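MATE family efflux transporter (Vibrio cholerae, PDB 6IDP) probably exports drugs and other toxic compounds across the bacterial membrane as a multidrug efflux transporter of the MATE family, through H+-dependent conformational change. Local coordinates at residues R274-A279 against V354-S359; F278-V283 against G361-C366; L284-S289 against C314-G319. All coordinates share one frame; numbering follows the deposited sequence.

Contact 1 (R274-A279 against V354-S359); sequences RFEFFA and VIVPIS. With OLC ((2R)-2,3-dihydroxypropyl (9Z)-octadec-9-enoate), chain N; OLC ((2R)-2,3-dihydroxypropyl (9Z)-octadec-9-enoate), chain E.
Phe275 extends its ring toward Pro357 with CG anti to the backbone N (chi1 180°), whereas Glu276, one residue on, has CG anti to its carbonyl carbon and an extended chain beyond it, which carries the carboxylate to Val356. The ring meets the proline obliquely, Phe275 CE1 lying 4.3 Å from Pro357 CG. The same ring meets lipid as well, also obliquely: Phe275 CE2 is 4.0 Å from C18 of a monoolein. A large apolar ring can touch the proline and the lipid chain together. Glu276 crosses Val356 at about a right angle, with OE2 3.4 Å from CG1 of Val356, a van der Waals touch; no hydrogen bond joins the segments. Glu276 is partly exposed, which suits a carboxylate, and also touches His352.

The carbonyl O of Val356 accepts Ser359 N and also Ser359 OG, at 2.7 Å from Val356 O, the hydroxyl lying in the carbonyl plane. Ser359 OG is further bonded to Asn418, which links the turn to helix 379-435. Pro357 lacks an amide hydrogen and so fits a stretch without regular helical bonds. The motif is a helix packed against a proline-containing interhelical turn, here joining helices 343-355 and 360-375 in the C-terminal MatE region.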
loop_
_atom_site.group_PDB
_atom_site.type_symbol
_atom_site.label_atom_id
_atom_site.label_comp_id
_atom_site.label_asym_id
_atom_site.label_seq_id
_atom_site.Cartn_x
_atom_site.Cartn_y
_atom_site.Cartn_z
ATOM N N ARG A 274 2.611 -11.389 -8.453
ATOM C CA ARG A 274 3.285 -11.588 -7.180
ATOM C C ARG A 274 4.752 -11.194 -7.290
ATOM O O ARG A 274 5.296 -10.539 -6.398
ATOM C CB ARG A 274 3.154 -13.044 -6.725
ATOM C CG ARG A 274 3.892 -13.364 -5.440
ATOM C CD ARG A 274 3.834 -14.852 -5.137
ATOM N NE ARG A 274 2.462 -15.347 -5.112
ATOM C CZ ARG A 274 1.703 -15.387 -4.022
ATOM N NH1 ARG A 274 2.182 -14.963 -2.861
ATOM N NH2 ARG A 274 0.463 -15.853 -4.093
ATOM N N PHE A 275 5.385 -11.589 -8.392
ATOM C CA PHE A 275 6.777 -11.233 -8.628
ATOM C C PHE A 275 6.942 -9.721 -8.782
ATOM O O PHE A 275 7.889 -9.144 -8.249
ATOM C CB PHE A 275 7.331 -11.943 -9.865
ATOM C CG PHE A 275 8.766 -11.600 -10.160
ATOM C CD1 PHE A 275 9.086 -10.565 -11.025
ATOM C CD2 PHE A 275 9.797 -12.305 -9.560
ATOM C CE1 PHE A 275 10.402 -10.243 -11.285
ATOM C CE2 PHE A 275 11.118 -11.988 -9.823
ATOM C CZ PHE A 275 11.419 -10.956 -10.685
ATOM N N GLU A 276 6.029 -9.094 -9.524
ATOM C CA GLU A 276 6.029 -7.639 -9.693
ATOM C C GLU A 276 6.016 -6.927 -8.347
ATOM O O GLU A 276 6.743 -5.955 -8.142
ATOM C CB GLU A 276 4.822 -7.174 -10.512
ATOM C CG GLU A 276 4.958 -7.310 -12.017
ATOM C CD GLU A 276 3.817 -6.629 -12.756
ATOM O OE1 GLU A 276 3.432 -5.510 -12.352
ATOM O OE2 GLU A 276 3.298 -7.213 -13.732
ATOM N N PHE A 277 5.176 -7.415 -7.440
ATOM C CA PHE A 277 5.036 -6.814 -6.123
ATOM C C PHE A 277 6.361 -6.851 -5.371
ATOM O O PHE A 277 6.796 -5.841 -4.814
ATOM C CB PHE A 277 3.948 -7.525 -5.318
ATOM C CG PHE A 277 3.554 -6.800 -4.066
ATOM C CD1 PHE A 277 2.573 -5.822 -4.099
ATOM C CD2 PHE A 277 4.166 -7.086 -2.857
ATOM C CE1 PHE A 277 2.208 -5.146 -2.950
ATOM C CE2 PHE A 277 3.805 -6.412 -1.706
ATOM C CZ PHE A 277 2.825 -5.442 -1.753
ATOM N N PHE A 278 7.003 -8.014 -5.364
ATOM C CA PHE A 278 8.287 -8.161 -4.694
ATOM C C PHE A 278 9.381 -7.342 -5.375
ATOM O O PHE A 278 10.221 -6.747 -4.701
ATOM C CB PHE A 278 8.696 -9.632 -4.634
ATOM C CG PHE A 278 8.202 -10.345 -3.411
ATOM C CD1 PHE A 278 8.805 -10.127 -2.183
ATOM C CD2 PHE A 278 7.140 -11.232 -3.485
ATOM C CE1 PHE A 278 8.356 -10.779 -1.049
ATOM C CE2 PHE A 278 6.687 -11.889 -2.355
ATOM C CZ PHE A 278 7.296 -11.661 -1.136
ATOM N N ALA A 279 9.365 -7.303 -6.704
ATOM C CA ALA A 279 10.370 -6.549 -7.450
ATOM C C ALA A 279 10.282 -5.052 -7.157
ATOM O O ALA A 279 11.260 -4.323 -7.323
ATOM C CB ALA A 279 10.224 -6.802 -8.945
ATOM N N VAL A 354 10.427 -11.912 -18.852
ATOM C CA VAL A 354 11.386 -11.298 -19.771
ATOM C C VAL A 354 10.809 -10.065 -20.455
ATOM O O VAL A 354 11.533 -9.319 -21.113
ATOM C CB VAL A 354 11.860 -12.286 -20.868
ATOM C CG1 VAL A 354 12.536 -13.496 -20.253
ATOM C CG2 VAL A 354 10.701 -12.706 -21.756
ATOM N N ILE A 355 9.508 -9.852 -20.299
ATOM C CA ILE A 355 8.843 -8.738 -20.963
ATOM C C ILE A 355 8.491 -7.606 -20.000
ATOM O O ILE A 355 8.844 -6.452 -20.237
ATOM C CB ILE A 355 7.554 -9.203 -21.675
ATOM C CG1 ILE A 355 7.895 -10.149 -22.826
ATOM C CG2 ILE A 355 6.766 -8.010 -22.198
ATOM C CD1 ILE A 355 6.681 -10.645 -23.595
ATOM N N VAL A 356 7.802 -7.943 -18.914
ATOM C CA VAL A 356 7.260 -6.934 -18.003
ATOM C C VAL A 356 8.265 -6.248 -17.047
ATOM O O VAL A 356 8.186 -5.032 -16.869
ATOM C CB VAL A 356 6.116 -7.542 -17.158
ATOM C CG1 VAL A 356 5.509 -6.497 -16.239
ATOM C CG2 VAL A 356 5.045 -8.121 -18.069
ATOM N N PRO A 357 9.200 -7.006 -16.429
ATOM C CA PRO A 357 10.067 -6.380 -15.414
ATOM C C PRO A 357 10.836 -5.134 -15.862
ATOM O O PRO A 357 11.110 -4.267 -15.029
ATOM C CB PRO A 357 11.052 -7.499 -15.068
ATOM C CG PRO A 357 10.283 -8.740 -15.295
ATOM C CD PRO A 357 9.447 -8.460 -16.511
ATOM N N ILE A 358 11.174 -5.040 -17.142
ATOM C CA ILE A 358 11.937 -3.899 -17.636
ATOM C C ILE A 358 11.098 -2.617 -17.589
ATOM O O ILE A 358 11.624 -1.512 -17.687
ATOM C CB ILE A 358 12.446 -4.153 -19.080
ATOM C CG1 ILE A 358 13.466 -3.089 -19.505
ATOM C CG2 ILE A 358 11.287 -4.222 -20.053
ATOM C CD1 ILE A 358 14.657 -2.976 -18.579
ATOM N N SER A 359 9.792 -2.771 -17.410
ATOM C CA SER A 359 8.888 -1.629 -17.357
ATOM C C SER A 359 8.596 -1.188 -15.925
ATOM O O SER A 359 7.912 -0.189 -15.711
ATOM C CB SER A 359 7.569 -1.955 -18.065
ATOM O OG SER A 359 6.776 -2.824 -17.273
HETATM C C18 OLC N . 13.566 -10.084 -7.312
HETATM C C17 OLC N . 13.607 -8.639 -6.867
HETATM C C16 OLC N . 13.922 -8.576 -5.389
HETATM C C12 OLC N . 14.753 -5.676 -1.501
HETATM C C15 OLC N . 13.976 -7.134 -4.935
HETATM C C13 OLC N . 14.539 -5.697 -3.000
HETATM C C14 OLC N . 14.114 -7.085 -3.427
HETATM C C8 OLC E . 14.690 -19.054 -22.824
HETATM C C7 OLC E . 15.531 -17.801 -22.734
HETATM C C6 OLC E . 14.951 -16.705 -23.603
HETATM C C5 OLC E . 15.770 -15.445 -23.419
HETATM C C4 OLC E . 14.862 -14.244 -23.256
HETATM C C3 OLC E . 14.052 -14.025 -24.518
HETATM C C2 OLC E . 13.474 -12.627 -24.501
HETATM C C1 OLC E . 12.941 -12.273 -25.872
#

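Contact 2 (F278-V283 against G361-C366); sequences FALVAV and GALGIC. With OLC ((2R)-2,3-dihydroxypropyl (9Z)-octadec-9-enoate), chain N.
Leu280, at the break between two helices, and Val283, in the first turn of the second, project against Leu363 and Gly364, in a buried contact without a hydrogen bond between the segments. Along the second segment Leu363 comes first, with CG anti to its backbone N (chi1 -180°), and sends CD2 to 4.0 Å from CD1 of Leu280. These two leucines cross at about a right angle, so a methyl of each meets the other. Leucine suits both places, since its branched end carries a methyl well out from the backbone into a wholly apolar meeting.

Gly364 is where the backbones come nearest, its CA lying 6.0 Å from CA of Val283. It has only main-chain atoms on this side, which lets the helices approach so closely and lets two branches rest on its backbone: Leu280 CD2 is 4.1 Å from Gly364 CA, and Val283 CG1 is 3.6 Å from Gly364 O. Beyond it, Ile365 turns its back on this contact and packs on Cys314 and Leu318.

Leu280 itself is the break between helices 263-279 and 281-299, at the N-cap position of the second. Helix 360-375 also offers Leu360 and Met367 to Leu280, helix 303-330 flanks Val283 through Gln321, and helix 379-435 backs Leu363 with Arg389 and Asn418.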
loop_
_atom_site.group_PDB
_atom_site.type_symbol
_atom_site.label_atom_id
_atom_site.label_comp_id
_atom_site.label_asym_id
_atom_site.label_seq_id
_atom_site.Cartn_x
_atom_site.Cartn_y
_atom_site.Cartn_z
ATOM N N PHE A 278 7.003 -8.014 -5.364
ATOM C CA PHE A 278 8.287 -8.161 -4.694
ATOM C C PHE A 278 9.381 -7.342 -5.375
ATOM O O PHE A 278 10.221 -6.747 -4.701
ATOM C CB PHE A 278 8.696 -9.632 -4.634
ATOM C CG PHE A 278 8.202 -10.345 -3.411
ATOM C CD1 PHE A 278 8.805 -10.127 -2.183
ATOM C CD2 PHE A 278 7.140 -11.232 -3.485
ATOM C CE1 PHE A 278 8.356 -10.779 -1.049
ATOM C CE2 PHE A 278 6.687 -11.889 -2.355
ATOM C CZ PHE A 278 7.296 -11.661 -1.136
ATOM N N ALA A 279 9.365 -7.303 -6.704
ATOM C CA ALA A 279 10.370 -6.549 -7.450
ATOM C C ALA A 279 10.282 -5.052 -7.157
ATOM O O ALA A 279 11.260 -4.323 -7.323
ATOM C CB ALA A 279 10.224 -6.802 -8.945
ATOM N N LEU A 280 9.112 -4.605 -6.712
ATOM C CA LEU A 280 8.872 -3.188 -6.457
ATOM C C LEU A 280 8.789 -2.864 -4.967
ATOM O O LEU A 280 8.252 -1.824 -4.585
ATOM C CB LEU A 280 7.583 -2.738 -7.151
ATOM C CG LEU A 280 7.637 -2.453 -8.655
ATOM C CD1 LEU A 280 6.232 -2.386 -9.230
ATOM C CD2 LEU A 280 8.392 -1.158 -8.940
ATOM N N VAL A 281 9.317 -3.749 -4.127
ATOM C CA VAL A 281 9.190 -3.568 -2.687
ATOM C C VAL A 281 10.009 -2.372 -2.188
ATOM O O VAL A 281 9.626 -1.719 -1.219
ATOM C CB VAL A 281 9.599 -4.856 -1.917
ATOM C CG1 VAL A 281 11.086 -5.135 -2.061
ATOM C CG2 VAL A 281 9.200 -4.755 -0.451
ATOM N N ALA A 282 11.115 -2.063 -2.857
ATOM C CA ALA A 282 11.927 -0.917 -2.457
ATOM C C ALA A 282 11.230 0.385 -2.829
ATOM O O ALA A 282 11.314 1.376 -2.098
ATOM C CB ALA A 282 13.304 -0.981 -3.091
ATOM N N VAL A 283 10.548 0.384 -3.971
ATOM C CA VAL A 283 9.790 1.551 -4.392
ATOM C C VAL A 283 8.618 1.752 -3.435
ATOM O O VAL A 283 8.319 2.879 -3.027
ATOM C CB VAL A 283 9.281 1.413 -5.838
ATOM C CG1 VAL A 283 8.494 2.646 -6.245
ATOM C CG2 VAL A 283 10.447 1.196 -6.788
ATOM N N GLY A 361 10.550 0.006 -13.690
ATOM C CA GLY A 361 11.206 1.254 -13.349
ATOM C C GLY A 361 10.278 2.417 -13.627
ATOM O O GLY A 361 10.119 3.317 -12.798
ATOM N N ALA A 362 9.653 2.387 -14.800
ATOM C CA ALA A 362 8.704 3.417 -15.199
ATOM C C ALA A 362 7.447 3.384 -14.328
ATOM O O ALA A 362 6.882 4.427 -14.006
ATOM C CB ALA A 362 8.341 3.254 -16.664
ATOM N N LEU A 363 7.005 2.185 -13.954
ATOM C CA LEU A 363 5.846 2.051 -13.079
ATOM C C LEU A 363 6.182 2.587 -11.695
ATOM O O LEU A 363 5.362 3.250 -11.057
ATOM C CB LEU A 363 5.388 0.593 -12.994
ATOM C CG LEU A 363 4.175 0.293 -12.109
ATOM C CD1 LEU A 363 2.975 1.136 -12.515
ATOM C CD2 LEU A 363 3.822 -1.192 -12.160
ATOM N N GLY A 364 7.395 2.292 -11.237
ATOM C CA GLY A 364 7.887 2.811 -9.976
ATOM C C GLY A 364 7.900 4.330 -9.945
ATOM O O GLY A 364 7.605 4.932 -8.913
ATOM N N ILE A 365 8.243 4.948 -11.074
ATOM C CA ILE A 365 8.219 6.404 -11.192
ATOM C C ILE A 365 6.797 6.923 -10.997
ATOM O O ILE A 365 6.572 7.910 -10.292
ATOM C CB ILE A 365 8.752 6.881 -12.558
ATOM C CG1 ILE A 365 10.254 6.603 -12.678
ATOM C CG2 ILE A 365 8.469 8.369 -12.756
ATOM C CD1 ILE A 365 11.101 7.341 -11.649
ATOM N N CYS A 366 5.845 6.238 -11.621
ATOM C CA CYS A 366 4.434 6.585 -11.511
ATOM C C CYS A 366 3.962 6.501 -10.060
ATOM O O CYS A 366 3.255 7.388 -9.575
ATOM C CB CYS A 366 3.591 5.670 -12.400
ATOM S SG CYS A 366 1.856 6.148 -12.517
HETATM C C18 OLC N . 13.566 -10.084 -7.312
HETATM C C17 OLC N . 13.607 -8.639 -6.867
HETATM C C16 OLC N . 13.922 -8.576 -5.389
HETATM C C12 OLC N . 14.753 -5.676 -1.501
HETATM C C15 OLC N . 13.976 -7.134 -4.935
HETATM C C13 OLC N . 14.539 -5.697 -3.000
HETATM C C14 OLC N . 14.114 -7.085 -3.427
#

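Contact 3 (L284-S289 against C314-G319); sequences LAMTMS and CQFVLG. With OLC ((2R)-2,3-dihydroxypropyl (9Z)-octadec-9-enoate), chain P.
Met286 makes all the cross-segment contacts, and they are apolar. Its methyl CE reaches 3.4 Å from CD2 of Phe316, approaching the ring obliquely, and the same methyl stands 4.0 Å from CG2 of Val317. A bend at chi3 (-32°) turns the methyl toward both partners; this torsion and chi1 (-148°) are off the staggered positions, consistent with a tight fit. The flexible, unbranched methionine chain bridges backbones whose nearest CA atoms, those of Met286 and Val317, are 9.4 Å apart, and because it spans that gap the short branch of Val317 serves.

Lipid supplies the second kind of interaction. The flat ring of Phe316 offers one face to a monoolein chain, with C13 3.5 Å above the plane and offset toward the rim, while CD2 meets the methionine methyl.

No hydrogen bond crosses between the segments. Thr287 OG1 bonds Leu284 O within its own helix, at a length short enough to be doubtful in detail.

Helix 281-299 packs against helix 303-330, which follows it in the chain. Helix 5-39 packs Met21 against Ala285 and Met288, while Ser289 OG bonds Thr18; helix 360-375 lies against Val317 through Leu368, and Phe316 stacks with Phe320.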
loop_
_atom_site.group_PDB
_atom_site.type_symbol
_atom_site.label_atom_id
_atom_site.label_comp_id
_atom_site.label_asym_id
_atom_site.label_seq_id
_atom_site.Cartn_x
_atom_site.Cartn_y
_atom_site.Cartn_z
ATOM N N LEU A 284 7.978 0.645 -3.064
ATOM C CA LEU A 284 6.873 0.663 -2.113
ATOM C C LEU A 284 7.305 1.279 -0.780
ATOM O O LEU A 284 6.600 2.119 -0.218
ATOM C CB LEU A 284 6.336 -0.753 -1.903
ATOM C CG LEU A 284 4.902 -0.916 -1.393
ATOM C CD1 LEU A 284 4.828 -0.904 0.132
ATOM C CD2 LEU A 284 3.984 0.145 -1.997
ATOM N N ALA A 285 8.466 0.864 -0.284
ATOM C CA ALA A 285 9.019 1.416 0.948
ATOM C C ALA A 285 9.241 2.922 0.828
ATOM O O ALA A 285 9.021 3.670 1.781
ATOM C CB ALA A 285 10.325 0.717 1.305
ATOM N N MET A 286 9.667 3.356 -0.354
ATOM C CA MET A 286 9.977 4.763 -0.599
ATOM C C MET A 286 8.720 5.633 -0.591
ATOM O O MET A 286 8.779 6.810 -0.243
ATOM C CB MET A 286 10.718 4.921 -1.930
ATOM C CG MET A 286 11.726 6.062 -1.955
ATOM S SD MET A 286 12.877 5.954 -3.346
ATOM C CE MET A 286 13.002 4.176 -3.524
ATOM N N THR A 287 7.581 5.056 -0.966
ATOM C CA THR A 287 6.326 5.805 -0.974
ATOM C C THR A 287 5.802 6.042 0.440
ATOM O O THR A 287 4.797 6.725 0.631
ATOM C CB THR A 287 5.234 5.090 -1.795
ATOM O OG1 THR A 287 4.973 3.801 -1.230
ATOM C CG2 THR A 287 5.672 4.935 -3.242
ATOM N N MET A 288 6.483 5.469 1.426
ATOM C CA MET A 288 6.141 5.700 2.821
ATOM C C MET A 288 7.197 6.547 3.531
ATOM O O MET A 288 6.913 7.177 4.547
ATOM C CB MET A 288 5.954 4.368 3.549
ATOM C CG MET A 288 4.704 3.618 3.127
ATOM S SD MET A 288 4.556 2.012 3.925
ATOM C CE MET A 288 5.946 1.154 3.194
ATOM N N SER A 289 8.410 6.565 2.991
ATOM C CA SER A 289 9.504 7.303 3.617
ATOM C C SER A 289 9.690 8.688 3.001
ATOM O O SER A 289 10.014 9.648 3.698
ATOM C CB SER A 289 10.809 6.509 3.522
ATOM O OG SER A 289 11.131 6.211 2.175
ATOM N N CYS A 314 14.143 9.276 -8.055
ATOM C CA CYS A 314 13.849 8.777 -9.394
ATOM C C CYS A 314 15.049 8.053 -9.993
ATOM O O CYS A 314 14.889 7.043 -10.678
ATOM C CB CYS A 314 13.411 9.918 -10.315
ATOM S SG CYS A 314 11.743 10.534 -9.995
ATOM N N GLN A 315 16.246 8.572 -9.734
ATOM C CA GLN A 315 17.468 7.939 -10.217
ATOM C C GLN A 315 17.627 6.541 -9.638
ATOM O O GLN A 315 17.950 5.598 -10.363
ATOM C CB GLN A 315 18.693 8.784 -9.873
ATOM C CG GLN A 315 18.821 10.052 -10.692
ATOM C CD GLN A 315 19.922 10.958 -10.182
ATOM O OE1 GLN A 315 20.921 10.491 -9.634
ATOM N NE2 GLN A 315 19.741 12.261 -10.353
ATOM N N PHE A 316 17.402 6.409 -8.335
ATOM C CA PHE A 316 17.505 5.107 -7.693
ATOM C C PHE A 316 16.508 4.122 -8.295
ATOM O O PHE A 316 16.878 3.014 -8.670
ATOM C CB PHE A 316 17.284 5.212 -6.182
ATOM C CG PHE A 316 17.146 3.878 -5.503
ATOM C CD1 PHE A 316 18.267 3.127 -5.182
ATOM C CD2 PHE A 316 15.897 3.366 -5.200
ATOM C CE1 PHE A 316 18.140 1.892 -4.566
ATOM C CE2 PHE A 316 15.763 2.127 -4.581
ATOM C CZ PHE A 316 16.887 1.394 -4.265
ATOM N N VAL A 317 15.247 4.536 -8.385
ATOM C CA VAL A 317 14.184 3.673 -8.889
ATOM C C VAL A 317 14.482 3.150 -10.293
ATOM O O VAL A 317 14.376 1.951 -10.549
ATOM C CB VAL A 317 12.829 4.406 -8.897
ATOM C CG1 VAL A 317 11.797 3.614 -9.686
ATOM C CG2 VAL A 317 12.352 4.641 -7.473
ATOM N N LEU A 318 14.866 4.048 -11.195
ATOM C CA LEU A 318 15.207 3.661 -12.559
ATOM C C LEU A 318 16.392 2.700 -12.597
ATOM O O LEU A 318 16.349 1.681 -13.284
ATOM C CB LEU A 318 15.513 4.901 -13.402
ATOM C CG LEU A 318 14.290 5.771 -13.681
ATOM C CD1 LEU A 318 14.665 6.982 -14.516
ATOM C CD2 LEU A 318 13.223 4.939 -14.373
ATOM N N GLY A 319 17.443 3.025 -11.854
ATOM C CA GLY A 319 18.630 2.190 -11.817
ATOM C C GLY A 319 18.392 0.837 -11.169
ATOM O O GLY A 319 18.791 -0.197 -11.700
HETATM C C18 OLC P . 16.567 0.647 0.810
HETATM C C10 OLC P . 20.756 5.695 -2.587
HETATM C C9 OLC P . 22.092 5.812 -2.418
HETATM C C17 OLC P . 16.954 0.910 -0.630
HETATM C C11 OLC P . 19.793 6.357 -1.622
HETATM C C8 OLC P . 22.663 6.611 -1.264
HETATM C C16 OLC P . 17.593 2.279 -0.744
HETATM C C12 OLC P . 18.388 6.345 -2.189
HETATM C C7 OLC P . 24.094 6.187 -1.003
HETATM C C15 OLC P . 16.519 3.343 -0.765
HETATM C C13 OLC P . 17.806 4.949 -2.131
HETATM C C6 OLC P . 25.057 7.224 -1.540
HETATM C C14 OLC P . 17.170 4.709 -0.781
HETATM C C5 OLC P . 25.065 8.434 -0.632
#

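From the N terminus, the chain first passes 274-279, 278-283 and 284-289 in turn, running from helix 263-279 through the break at its end into helix 281-299. Contact 3 closes the shortest loop, returning at 314-319 on helix 303-330. It is nested within the loops of contacts 1 and 2, which begin in overlapping segments sharing Phe278 and Ala279 and close later at 354-359 and 361-366, on either side of the start of helix 360-375. Contacts 2 and 3 touch directly, through Gly361 and Ile365 against Cys314, Val317 and Leu318; contacts 1 and 3 do not. Together they tie the consecutive helices 263-279 and 281-299 to helix 303-330, the turn after helix 343-355 and helix 360-375.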